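Local coordinates for SusD superfamily protein (Parabacteroides distasonis, PDB 3OTN), which probably binds carbohydrate or other nutrients at the outer membrane as a SusD-like protein, at residues F463-S468 against L476-G481. Residues are numbered along the deposited sequence; the frame is centred on the assembly and turned at random.
Sequences FPIPLS and LTQNQG. With EDO (1,2-ethanediol), chain Q.
Near the C-terminus of this SusD-family fold, the extended run F463-P466, which leads into helix 467-472, is joined to the tail L476-N479 that follows that helix, and the link is made by side-chain amides standing in for a backbone partner. The Q478 carboxamide engages both the backbone N-H and the carbonyl of I465, much as a neighbouring strand would. OE1 of Q478 accepts from I465 N at 2.8 Å, in the carbonyl plane and on a lone pair, while NE2 of Q478 donates to I465 O at 2.9 Å with an N-H...O angle of 162°. OE1 of Q478 also lies 2.9 Å from N479 N and accepts its proton, so one oxygen is shared by the N-H groups of I465 and N479, one from each segment. The route there is a bent one: CG of Q478 stands anti to the backbone N, and the turn at chi2 (61°) brings the amide back against I465. With an alanine here in place of Q478 the amide is gone, and the N-H and carbonyl of I465, along with the N-H of N479, would probably lose these mates. One residue on, N479 repeats the principle with a single bond across the contact: ND2 of N479 donates to F463 O at 2.8 Å, the acceptor lying almost in the plane of its amide. ND2 also reaches F133 O at the end of helix 108-133, and OD1 is bound by R153; bonds at both ends of the amide thus fix its rotation. The side chain of I465 is backed by W83 and F133. CG1 of I465 lies 3.6 Å from T477 O, and CG2 of I465 meets CD1 of L476 at 4.2 Å, the two side chains crossing at about a right angle.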
loop_
_atom_site.group_PDB
_atom_site.type_symbol
_atom_site.label_atom_id
_atom_site.label_comp_id
_atom_site.label_asym_id
_atom_site.label_seq_id
_atom_site.Cartn_x
_atom_site.Cartn_y
_atom_site.Cartn_z
ATOM N N PHE A 463 8.036 -10.818 -8.026
ATOM C CA PHE A 463 6.943 -11.572 -8.604
ATOM C C PHE A 463 7.209 -11.755 -10.083
ATOM O O PHE A 463 7.950 -10.977 -10.682
ATOM C CB PHE A 463 5.580 -10.897 -8.361
ATOM C CG PHE A 463 5.098 -11.044 -6.947
ATOM C CD1 PHE A 463 4.700 -12.296 -6.462
ATOM C CD2 PHE A 463 5.046 -9.970 -6.100
ATOM C CE1 PHE A 463 4.287 -12.450 -5.166
ATOM C CE2 PHE A 463 4.611 -10.136 -4.779
ATOM C CZ PHE A 463 4.231 -11.345 -4.333
ATOM N N PRO A 464 6.597 -12.787 -10.685
ATOM C CA PRO A 464 6.859 -13.050 -12.090
ATOM C C PRO A 464 6.181 -12.046 -13.008
ATOM O O PRO A 464 5.116 -11.480 -12.665
ATOM C CB PRO A 464 6.217 -14.441 -12.327
ATOM C CG PRO A 464 5.629 -14.861 -11.075
ATOM C CD PRO A 464 5.637 -13.745 -10.108
ATOM N N ILE A 465 6.754 -11.881 -14.183
ATOM C CA ILE A 465 6.097 -11.159 -15.258
ATOM C C ILE A 465 4.990 -12.116 -15.700
ATOM O O ILE A 465 5.256 -13.284 -15.861
ATOM C CB ILE A 465 7.042 -10.865 -16.423
ATOM C CG1 ILE A 465 8.341 -10.173 -15.950
ATOM C CG2 ILE A 465 6.331 -10.031 -17.483
ATOM C CD1 ILE A 465 8.153 -8.955 -15.027
ATOM N N PRO A 466 3.743 -11.632 -15.858
ATOM C CA PRO A 466 2.624 -12.506 -16.265
ATOM C C PRO A 466 2.818 -13.202 -17.589
ATOM O O PRO A 466 3.282 -12.584 -18.551
ATOM C CB PRO A 466 1.453 -11.527 -16.412
ATOM C CG PRO A 466 1.761 -10.414 -15.591
ATOM C CD PRO A 466 3.267 -10.267 -15.564
ATOM N N LEU A 467 2.419 -14.466 -17.640
ATOM C CA LEU A 467 2.515 -15.256 -18.824
ATOM C C LEU A 467 1.814 -14.568 -19.982
ATOM O O LEU A 467 2.367 -14.537 -21.059
ATOM C CB LEU A 467 1.900 -16.646 -18.628
ATOM C CG LEU A 467 2.014 -17.598 -19.832
ATOM C CD1 LEU A 467 3.464 -17.769 -20.274
ATOM C CD2 LEU A 467 1.364 -18.970 -19.495
ATOM N N SER A 468 0.619 -13.997 -19.762
ATOM C CA SER A 468 -0.079 -13.332 -20.854
ATOM C C SER A 468 0.759 -12.226 -21.532
ATOM O O SER A 468 0.756 -12.093 -22.769
ATOM C CB SER A 468 -1.418 -12.732 -20.372
ATOM O OG SER A 468 -1.196 -11.785 -19.363
ATOM N N LEU A 476 9.930 -9.407 -23.576
ATOM C CA LEU A 476 9.987 -9.363 -22.112
ATOM C C LEU A 476 10.686 -10.596 -21.557
ATOM O O LEU A 476 10.224 -11.726 -21.715
ATOM C CB LEU A 476 8.594 -9.255 -21.491
ATOM C CG LEU A 476 7.676 -8.107 -21.906
ATOM C CD1 LEU A 476 6.294 -8.275 -21.255
ATOM C CD2 LEU A 476 8.293 -6.716 -21.536
ATOM N N THR A 477 11.804 -10.389 -20.887
ATOM C CA THR A 477 12.437 -11.466 -20.104
ATOM C C THR A 477 11.586 -11.788 -18.852
ATOM O O THR A 477 10.592 -11.098 -18.557
ATOM C CB THR A 477 13.865 -11.079 -19.670
ATOM O OG1 THR A 477 13.806 -9.902 -18.847
ATOM C CG2 THR A 477 14.753 -10.814 -20.907
ATOM N N GLN A 478 11.994 -12.830 -18.124
ATOM C CA GLN A 478 11.355 -13.249 -16.893
ATOM C C GLN A 478 12.295 -13.105 -15.702
ATOM O O GLN A 478 13.510 -13.142 -15.824
ATOM C CB GLN A 478 10.817 -14.670 -17.042
ATOM C CG GLN A 478 10.078 -15.268 -15.859
ATOM C CD GLN A 478 8.828 -14.502 -15.467
ATOM O OE1 GLN A 478 8.898 -13.583 -14.655
ATOM N NE2 GLN A 478 7.680 -14.882 -16.025
ATOM N N ASN A 479 11.703 -12.877 -14.543
ATOM C CA ASN A 479 12.441 -12.873 -13.306
ATOM C C ASN A 479 12.955 -14.266 -12.992
ATOM O O ASN A 479 12.302 -15.284 -13.291
ATOM C CB ASN A 479 11.622 -12.235 -12.167
ATOM C CG ASN A 479 11.480 -10.736 -12.351
ATOM O OD1 ASN A 479 12.420 -10.073 -12.829
ATOM N ND2 ASN A 479 10.321 -10.183 -11.986
ATOM N N GLN A 480 14.186 -14.307 -12.487
ATOM C CA GLN A 480 14.826 -15.575 -12.141
ATOM C C GLN A 480 13.929 -16.458 -11.230
ATOM O O GLN A 480 13.239 -15.944 -10.328
ATOM C CB GLN A 480 16.184 -15.330 -11.477
ATOM C CG GLN A 480 16.139 -14.645 -10.142
ATOM C CD GLN A 480 17.521 -14.396 -9.593
ATOM O OE1 GLN A 480 18.452 -15.121 -9.907
ATOM N NE2 GLN A 480 17.662 -13.375 -8.774
ATOM N N GLY A 481 13.962 -17.769 -11.490
ATOM C CA GLY A 481 13.171 -18.751 -10.741
ATOM C C GLY A 481 11.800 -19.025 -11.305
ATOM O O GLY A 481 11.139 -19.965 -10.876
HETATM C C1 EDO Q . 16.725 -10.127 -11.201
HETATM O O1 EDO Q . 16.961 -10.105 -9.795
HETATM C C2 EDO Q . 15.648 -11.167 -11.447
HETATM O O2 EDO Q . 16.074 -12.099 -12.420
#